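Local coordinates for periplasmic binding protein/LacI transcriptional regulator (Clostridium phytofermentans, PDB 3BRS) that probably binds a sugar between two alpha/beta domains, as the periplasmic-type binding protein of a bacterial sugar transporter, at residues E183-Y188 and S192-L197; G204-I209 and V218-I223; D112-G117 and L153-S158. All coordinates share one frame; numbering follows the deposited sequence.

Contact 1 of 3, residues E183-Y188 and S192-L197; sequences ELLTKY and SVMVGL
L185, in the last turn of helix 174-187, and M194, in strand 191-196, form the closest pair of CA atoms between 183-188 and 192-197, at 9.0 Å, a separation that only side chains can bridge. No hydrogen bond spans the gap, and the contact consists of one methionine set against two consecutive leucines. M194 supplies half the buried surface, the leucines nearly all the rest. Its CG lies anti to the carbonyl carbon (chi1 -67°), and the chain then bends at both chi2 and chi3, so that the thioether curls across the ends of the leucines instead of reaching straight out. The sulfur faces L185, with M194 SD 4.0 Å from L185 CD2, while the terminal methyl turns to the neighbouring residue, M194 CE lying 3.9 Å from L184 CD2. Both approaches are oblique, and in each leucine CD2 is the branch that touches. L184 leaves its CA toward the strand; L185 starts off more to one side and arrives through its extended chi2 of 172°. All three residues are buried. I137 of strand 133-138 touches both L184 and M194, and L214 covers L185 from a loop. The helix ends immediately afterwards: Y188 N still bonds to L184 O at 2.8 Å, but Y188 itself has left helical backbone angles, and the chain turns into the strand within a few residues. Strand 164-169, helix 174-187 and strand 191-196 thus form a beta-alpha-beta crossover between parallel strands, passing over strand 133-138, as in the Rossmann-like domains of periplasmic binding proteins.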
loop_
_atom_site.group_PDB
_atom_site.type_symbol
_atom_site.label_atom_id
_atom_site.label_comp_id
_atom_site.label_asym_id
_atom_site.label_seq_id
_atom_site.Cartn_x
_atom_site.Cartn_y
_atom_site.Cartn_z
ATOM N N GLU A 183 -13.765 18.424 -2.558
ATOM C CA GLU A 183 -13.111 19.614 -3.166
ATOM C C GLU A 183 -12.902 19.445 -4.670
ATOM O O GLU A 183 -13.259 20.317 -5.469
ATOM C CB GLU A 183 -11.786 19.931 -2.457
ATOM C CG GLU A 183 -10.942 21.015 -3.153
ATOM C CD GLU A 183 -9.663 21.373 -2.377
ATOM O OE1 GLU A 183 -8.986 20.439 -1.858
ATOM O OE2 GLU A 183 -9.354 22.592 -2.272
ATOM N N LEU A 184 -12.375 18.306 -5.080
ATOM C CA LEU A 184 -12.176 18.074 -6.507
ATOM C C LEU A 184 -13.467 18.066 -7.295
ATOM O O LEU A 184 -13.516 18.691 -8.352
ATOM C CB LEU A 184 -11.456 16.734 -6.786
ATOM C CG LEU A 184 -9.930 16.554 -6.810
ATOM C CD1 LEU A 184 -9.226 17.315 -5.706
ATOM C CD2 LEU A 184 -9.629 15.063 -6.745
ATOM N N LEU A 185 -14.496 17.327 -6.847
ATOM C CA LEU A 185 -15.732 17.286 -7.644
ATOM C C LEU A 185 -16.522 18.631 -7.614
ATOM O O LEU A 185 -17.311 18.927 -8.512
ATOM C CB LEU A 185 -16.629 16.137 -7.252
ATOM C CG LEU A 185 -16.070 14.769 -7.506
ATOM C CD1 LEU A 185 -16.971 13.698 -6.886
ATOM C CD2 LEU A 185 -15.860 14.465 -8.982
ATOM N N THR A 186 -16.257 19.453 -6.616
ATOM C CA THR A 186 -16.737 20.826 -6.658
ATOM C C THR A 186 -16.020 21.683 -7.694
ATOM O O THR A 186 -16.646 22.496 -8.399
ATOM C CB THR A 186 -16.650 21.454 -5.299
ATOM O OG1 THR A 186 -17.495 20.689 -4.438
ATOM C CG2 THR A 186 -17.245 22.874 -5.358
ATOM N N LYS A 187 -14.707 21.514 -7.779
ATOM C CA LYS A 187 -13.891 22.395 -8.593
ATOM C C LYS A 187 -13.802 21.939 -10.028
ATOM O O LYS A 187 -13.576 22.739 -10.933
ATOM C CB LYS A 187 -12.496 22.522 -7.981
ATOM C CG LYS A 187 -11.591 23.421 -8.765
ATOM C CD LYS A 187 -10.422 23.899 -7.890
ATOM C CE LYS A 187 -9.537 24.858 -8.673
ATOM N NZ LYS A 187 -8.791 25.736 -7.722
ATOM N N TYR A 188 -13.970 20.647 -10.257
ATOM C CA TYR A 188 -13.928 20.129 -11.610
ATOM C C TYR A 188 -15.187 19.293 -11.872
ATOM O O TYR A 188 -15.181 18.061 -11.704
ATOM C CB TYR A 188 -12.625 19.357 -11.900
ATOM C CG TYR A 188 -11.345 20.016 -11.357
ATOM C CD1 TYR A 188 -10.692 20.996 -12.096
ATOM C CD2 TYR A 188 -10.786 19.656 -10.148
ATOM C CE1 TYR A 188 -9.532 21.609 -11.632
ATOM C CE2 TYR A 188 -9.670 20.280 -9.672
ATOM C CZ TYR A 188 -9.040 21.270 -10.433
ATOM O OH TYR A 188 -7.892 21.940 -10.034
ATOM N N SER A 192 -15.539 12.556 -14.419
ATOM C CA SER A 192 -16.521 11.520 -14.573
ATOM C C SER A 192 -15.959 10.202 -14.010
ATOM O O SER A 192 -16.656 9.177 -14.033
ATOM C CB SER A 192 -16.731 11.304 -16.066
ATOM O OG SER A 192 -15.480 10.895 -16.639
ATOM N N VAL A 193 -14.686 10.216 -13.580
ATOM C CA VAL A 193 -14.009 9.044 -12.995
ATOM C C VAL A 193 -13.130 9.552 -11.875
ATOM O O VAL A 193 -12.260 10.396 -12.098
ATOM C CB VAL A 193 -13.074 8.242 -13.990
ATOM C CG1 VAL A 193 -12.673 6.928 -13.352
ATOM C CG2 VAL A 193 -13.746 7.843 -15.303
ATOM N N MET A 194 -13.388 9.049 -10.678
ATOM C CA MET A 194 -12.471 9.153 -9.572
ATOM C C MET A 194 -11.571 7.912 -9.350
ATOM O O MET A 194 -12.005 6.725 -9.445
ATOM C CB MET A 194 -13.249 9.524 -8.286
ATOM C CG MET A 194 -13.818 10.939 -8.376
ATOM S SD MET A 194 -12.597 12.327 -7.993
ATOM C CE MET A 194 -11.596 11.722 -6.696
ATOM N N VAL A 195 -10.287 8.172 -9.072
ATOM C CA VAL A 195 -9.368 7.027 -8.745
ATOM C C VAL A 195 -8.903 7.081 -7.302
ATOM O O VAL A 195 -8.348 8.093 -6.861
ATOM C CB VAL A 195 -8.158 7.038 -9.691
ATOM C CG1 VAL A 195 -7.315 5.802 -9.510
ATOM C CG2 VAL A 195 -8.642 7.135 -11.122
ATOM N N GLY A 196 -9.116 6.030 -6.530
ATOM C CA GLY A 196 -8.538 5.963 -5.147
ATOM C C GLY A 196 -7.415 4.950 -5.180
ATOM O O GLY A 196 -7.613 3.790 -5.579
ATOM N N LEU A 197 -6.216 5.338 -4.710
ATOM C CA LEU A 197 -4.994 4.478 -4.873
ATOM C C LEU A 197 -4.743 3.473 -3.675
ATOM O O LEU A 197 -3.840 2.619 -3.654
ATOM C CB LEU A 197 -3.756 5.379 -5.180
ATOM C CG LEU A 197 -3.775 5.940 -6.642
ATOM C CD1 LEU A 197 -2.379 6.676 -6.847
ATOM C CD2 LEU A 197 -4.084 4.760 -7.619
#

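Contact 2 of 3, residues G204-I209 and V218-I223; sequences GAARAI and VKLVCI
L220 meets A205 and A206 with its two methyl branches, one to each alanine. L220 CD1 lies 3.9 Å from A205 CB, and L220 CD2 comes to 3.5 Å from A206 CB, tighter than ordinary van der Waals contact between carbons. The same CD2 is also close to A206 CA, at 3.6 Å, so this methyl rests on the helix backbone as much as on the side chain. The placement follows from the leucine torsions: with CG anti to the backbone N (chi1 174°) and chi2 at 61°, the fork is held up to the helix. One turn along, I209 does the remaining work, mainly through its delta methyl. I209 CD1 sits 3.8 Å from V218 CG1 and 4.1 Å from L220 CB, filling the step between these two residues and crossing both side chains at a slant. No hydrogen bond crosses between 204-209 and 218-223; the contacts between side chains are apolar.

The two backbones stay evenly spaced: the CA atoms of A206 and L220 are 7.1 Å apart, those of I209 and V218 7.2 Å. The axes of the two short segments approach to 9.5 Å while running almost antiparallel, at 171°. In the next shell, M194 of the adjacent strand touches I209, V218 and L220 together, F238 adds to the cover of L220, and T181 of helix 174-187 meets A205. V221, pointing to the other face of the sheet, packs instead on helix 113-127 through I120, V123, T124 and L127. Strand 191-196, helix 199-211 and strand 219-224 make up a beta-alpha-beta unit, its helix returning antiparallel to two neighbouring parallel strands, the repeating element of this three-layer alpha/beta/alpha domain.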
loop_
_atom_site.group_PDB
_atom_site.type_symbol
_atom_site.label_atom_id
_atom_site.label_comp_id
_atom_site.label_asym_id
_atom_site.label_seq_id
_atom_site.Cartn_x
_atom_site.Cartn_y
_atom_site.Cartn_z
ATOM N N GLY A 204 -13.096 6.909 1.241
ATOM C CA GLY A 204 -13.534 8.246 1.434
ATOM C C GLY A 204 -14.147 8.841 0.204
ATOM O O GLY A 204 -15.160 9.533 0.341
ATOM N N ALA A 205 -13.565 8.543 -0.992
ATOM C CA ALA A 205 -14.177 8.950 -2.298
ATOM C C ALA A 205 -15.535 8.354 -2.514
ATOM O O ALA A 205 -16.396 9.046 -3.040
ATOM C CB ALA A 205 -13.278 8.516 -3.474
ATOM N N ALA A 206 -15.734 7.065 -2.158
ATOM C CA ALA A 206 -17.074 6.480 -2.458
ATOM C C ALA A 206 -18.094 7.136 -1.552
ATOM O O ALA A 206 -19.168 7.405 -1.994
ATOM C CB ALA A 206 -17.052 5.009 -2.192
ATOM N N ARG A 207 -17.783 7.396 -0.271
ATOM C CA ARG A 207 -18.782 8.100 0.580
ATOM C C ARG A 207 -19.189 9.488 0.081
ATOM O O ARG A 207 -20.380 9.838 0.031
ATOM C CB ARG A 207 -18.288 8.255 2.002
ATOM C CG ARG A 207 -17.951 6.945 2.545
ATOM C CD ARG A 207 -18.116 6.957 3.998
ATOM N NE ARG A 207 -16.901 7.321 4.692
ATOM C CZ ARG A 207 -16.192 6.474 5.433
ATOM N NH1 ARG A 207 -15.123 6.905 6.069
ATOM N NH2 ARG A 207 -16.565 5.207 5.554
ATOM N N ALA A 208 -18.173 10.268 -0.254
ATOM C CA ALA A 208 -18.326 11.616 -0.726
ATOM C C ALA A 208 -19.152 11.610 -1.997
ATOM O O ALA A 208 -20.131 12.352 -2.103
ATOM C CB ALA A 208 -16.943 12.255 -0.966
ATOM N N ILE A 209 -18.827 10.728 -2.911
ATOM C CA ILE A 209 -19.595 10.599 -4.174
ATOM C C ILE A 209 -21.053 10.221 -3.851
ATOM O O ILE A 209 -21.971 10.606 -4.549
ATOM C CB ILE A 209 -18.938 9.502 -5.122
ATOM C CG1 ILE A 209 -17.737 10.019 -5.914
ATOM C CG2 ILE A 209 -19.929 8.874 -6.118
ATOM C CD1 ILE A 209 -16.842 8.856 -6.441
ATOM N N VAL A 218 -20.482 10.057 -11.586
ATOM C CA VAL A 218 -19.069 9.816 -11.350
ATOM C C VAL A 218 -18.833 8.334 -10.970
ATOM O O VAL A 218 -19.378 7.837 -9.990
ATOM C CB VAL A 218 -18.501 10.809 -10.306
ATOM C CG1 VAL A 218 -16.959 10.520 -9.894
ATOM C CG2 VAL A 218 -18.790 12.278 -10.814
ATOM N N LYS A 219 -18.048 7.649 -11.797
ATOM C CA LYS A 219 -17.541 6.318 -11.496
ATOM C C LYS A 219 -16.163 6.325 -10.784
ATOM O O LYS A 219 -15.343 7.230 -10.953
ATOM C CB LYS A 219 -17.452 5.531 -12.780
ATOM C CG LYS A 219 -18.848 5.104 -13.346
ATOM C CD LYS A 219 -18.603 4.652 -14.796
ATOM C CE LYS A 219 -19.852 4.405 -15.611
ATOM N NZ LYS A 219 -19.607 4.892 -17.012
ATOM N N LEU A 220 -15.966 5.260 -10.017
ATOM C CA LEU A 220 -14.899 5.091 -9.095
ATOM C C LEU A 220 -14.230 3.763 -9.380
ATOM O O LEU A 220 -14.856 2.696 -9.594
ATOM C CB LEU A 220 -15.425 5.182 -7.656
ATOM C CG LEU A 220 -14.501 4.902 -6.455
ATOM C CD1 LEU A 220 -13.279 5.874 -6.357
ATOM C CD2 LEU A 220 -15.275 4.948 -5.153
ATOM N N VAL A 221 -12.918 3.852 -9.463
ATOM C CA VAL A 221 -12.064 2.691 -9.613
ATOM C C VAL A 221 -10.970 2.863 -8.559
ATOM O O VAL A 221 -10.687 4.007 -8.108
ATOM C CB VAL A 221 -11.416 2.649 -11.052
ATOM C CG1 VAL A 221 -12.487 2.444 -12.113
ATOM C CG2 VAL A 221 -10.696 3.907 -11.365
ATOM N N CYS A 222 -10.378 1.746 -8.127
ATOM C CA CYS A 222 -9.337 1.826 -7.060
ATOM C C CYS A 222 -8.441 0.620 -7.064
ATOM O O CYS A 222 -8.795 -0.465 -7.577
ATOM C CB CYS A 222 -9.959 1.933 -5.643
ATOM S SG CYS A 222 -11.130 0.502 -5.352
ATOM N N ILE A 223 -7.306 0.821 -6.431
ATOM C CA ILE A 223 -6.461 -0.232 -5.869
ATOM C C ILE A 223 -6.863 -0.410 -4.384
ATOM O O ILE A 223 -6.916 0.564 -3.616
ATOM C CB ILE A 223 -4.965 0.086 -5.976
ATOM C CG1 ILE A 223 -4.587 0.321 -7.456
ATOM C CG2 ILE A 223 -4.139 -1.037 -5.351
ATOM C CD1 ILE A 223 -3.193 1.061 -7.665
#

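Contact 3 of 3, residues D112-G117 and L153-S158; sequences DNIQAG and LKIGLS
Helices 113-127 and 144-157, neighbours on one face of the mixed sheet, come together where G117 faces L153. The CA atoms of these two residues are only 4.1 Å apart, a backbone-to-backbone approach made possible by the absence of a side chain on G117. G117 O lies 3.2 Å from L153 CA, with an angle of 143° at the hydrogen, which identifies a CA-H...O contact. L153 N is similarly near this oxygen, but the angle is too poor for a hydrogen bond, so the carbonyl engages the neighbouring helix through carbon. The L153 side chain leaves the glycine: its chi1 of -176° swings CG away from the backbone N, and it extends toward the sheet and touches V136 of strand 133-138.

Farther out, toward the surface, a second and looser contact joins the helices. I114 CG2 meets I155 CD1 at 4.2 Å, the two isoleucines approaching obliquely, each methyl the sole point of touch. D148 and E151 also border I114, and I118 borders I155.

Helix 113-127 follows one of the connections between the two domains, as expected of a type I periplasmic-binding-protein fold: strand 107-110 belongs to the parallel sheet of one domain, whereas strand 133-138 belongs to the mixed sheet of the other. D112 is the N-cap at this entry. Q115 N donates to D112 OD1 at 3.2 Å in an almost straight bond, although it meets the oxygen from well above the carboxylate plane (69°). Beside the cap, N113 OD1 accepts from R149 NE, tying the first turn of this helix to helix 144-157; at the latter's end, S158 OG bonds to K125 NZ.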
loop_
_atom_site.group_PDB
_atom_site.type_symbol
_atom_site.label_atom_id
_atom_site.label_comp_id
_atom_site.label_asym_id
_atom_site.label_seq_id
_atom_site.Cartn_x
_atom_site.Cartn_y
_atom_site.Cartn_z
ATOM N N ASP A 112 3.588 -5.868 -7.238
ATOM C CA ASP A 112 4.037 -4.984 -8.325
ATOM C C ASP A 112 3.046 -3.797 -8.364
ATOM O O ASP A 112 1.895 -3.911 -8.908
ATOM C CB ASP A 112 4.103 -5.765 -9.657
ATOM C CG ASP A 112 4.829 -4.994 -10.785
ATOM O OD1 ASP A 112 5.027 -3.769 -10.691
ATOM O OD2 ASP A 112 5.202 -5.607 -11.805
ATOM N N ASN A 113 3.471 -2.652 -7.803
ATOM C CA ASN A 113 2.553 -1.458 -7.658
ATOM C C ASN A 113 2.430 -0.680 -8.940
ATOM O O ASN A 113 1.343 -0.134 -9.316
ATOM C CB ASN A 113 2.849 -0.631 -6.390
ATOM C CG ASN A 113 2.487 -1.420 -5.114
ATOM O OD1 ASN A 113 1.309 -1.581 -4.827
ATOM N ND2 ASN A 113 3.456 -2.031 -4.464
ATOM N N ILE A 114 3.505 -0.768 -9.712
ATOM C CA ILE A 114 3.525 -0.135 -11.016
ATOM C C ILE A 114 2.516 -0.862 -11.854
ATOM O O ILE A 114 1.613 -0.256 -12.425
ATOM C CB ILE A 114 4.906 -0.032 -11.651
ATOM C CG1 ILE A 114 5.790 0.899 -10.817
ATOM C CG2 ILE A 114 4.786 0.734 -13.019
ATOM C CD1 ILE A 114 7.311 0.783 -11.065
ATOM N N GLN A 115 2.620 -2.152 -11.957
ATOM C CA GLN A 115 1.605 -2.860 -12.762
ATOM C C GLN A 115 0.211 -2.746 -12.237
ATOM O O GLN A 115 -0.719 -2.647 -13.012
ATOM C CB GLN A 115 1.972 -4.319 -12.991
ATOM C CG GLN A 115 3.065 -4.538 -14.076
ATOM C CD GLN A 115 2.627 -4.275 -15.514
ATOM O OE1 GLN A 115 1.452 -4.438 -15.894
ATOM N NE2 GLN A 115 3.601 -3.871 -16.346
ATOM N N ALA A 116 0.018 -2.769 -10.904
ATOM C CA ALA A 116 -1.314 -2.385 -10.382
ATOM C C ALA A 116 -1.882 -1.016 -10.907
ATOM O O ALA A 116 -3.022 -1.009 -11.378
ATOM C CB ALA A 116 -1.365 -2.468 -8.885
ATOM N N GLY A 117 -1.131 0.113 -10.825
ATOM C CA GLY A 117 -1.672 1.333 -11.300
ATOM C C GLY A 117 -1.832 1.301 -12.815
ATOM O O GLY A 117 -2.721 1.916 -13.342
ATOM N N LEU A 153 -0.465 4.274 -12.861
ATOM C CA LEU A 153 -1.659 4.916 -13.360
ATOM C C LEU A 153 -1.506 5.727 -14.668
ATOM O O LEU A 153 -2.284 5.551 -15.567
ATOM C CB LEU A 153 -2.246 5.826 -12.278
ATOM C CG LEU A 153 -3.606 6.557 -12.566
ATOM C CD1 LEU A 153 -4.763 5.576 -12.770
ATOM C CD2 LEU A 153 -3.934 7.512 -11.417
ATOM N N LYS A 154 -0.534 6.652 -14.686
ATOM C CA LYS A 154 -0.235 7.549 -15.731
ATOM C C LYS A 154 0.291 6.795 -16.952
ATOM O O LYS A 154 -0.172 7.001 -18.055
ATOM C CB LYS A 154 0.796 8.575 -15.251
ATOM C CG LYS A 154 0.299 9.490 -14.225
ATOM C CD LYS A 154 1.330 10.583 -13.899
ATOM C CE LYS A 154 0.714 11.541 -12.833
ATOM N NZ LYS A 154 1.732 12.190 -11.939
ATOM N N ILE A 155 1.214 5.880 -16.751
ATOM C CA ILE A 155 1.549 4.895 -17.787
ATOM C C ILE A 155 0.367 4.170 -18.393
ATOM O O ILE A 155 0.213 4.145 -19.633
ATOM C CB ILE A 155 2.615 3.857 -17.312
ATOM C CG1 ILE A 155 3.920 4.585 -16.853
ATOM C CG2 ILE A 155 2.920 2.867 -18.454
ATOM C CD1 ILE A 155 4.873 3.659 -15.980
ATOM N N GLY A 156 -0.493 3.575 -17.591
ATOM C CA GLY A 156 -1.622 2.881 -18.227
ATOM C C GLY A 156 -2.593 3.854 -18.930
ATOM O O GLY A 156 -3.459 3.393 -19.729
ATOM N N LEU A 157 -2.477 5.168 -18.685
ATOM C CA LEU A 157 -3.417 6.144 -19.358
ATOM C C LEU A 157 -2.880 6.607 -20.722
ATOM O O LEU A 157 -3.661 7.099 -21.559
ATOM C CB LEU A 157 -3.769 7.344 -18.486
ATOM C CG LEU A 157 -4.812 7.148 -17.357
ATOM C CD1 LEU A 157 -4.631 8.111 -16.136
ATOM C CD2 LEU A 157 -6.225 7.231 -17.870
ATOM N N SER A 158 -1.551 6.424 -20.943
ATOM C CA SER A 158 -0.910 6.722 -22.261
ATOM C C SER A 158 -1.065 8.205 -22.542
ATOM O O SER A 158 -0.751 9.058 -21.677
ATOM C CB SER A 158 -1.663 6.045 -23.397
ATOM O OG SER A 158 -1.305 4.715 -23.567
#

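How the contacts relate
All three contacts belong to the domain built on the mixed sheet, on both of its faces. Contacts 1 and 2 share one face, their centres about 8 Å apart, and are stitched together by adjacent strands: M194 N to K219 O at 2.7 Å and G196 N to V221 O at 3.0 Å are probable hydrogen bonds. Contact 3 lies across the sheet, its centre about 18 Å from either of the others. It is reached by side chains on the other face of the same strands, V195 CG1 to L153 CD1 at 4.1 Å and I223 CD1 to G117 N at 3.9 Å. R149, already bound to contact 3, also donates through NH1 to L197 O of contact 1.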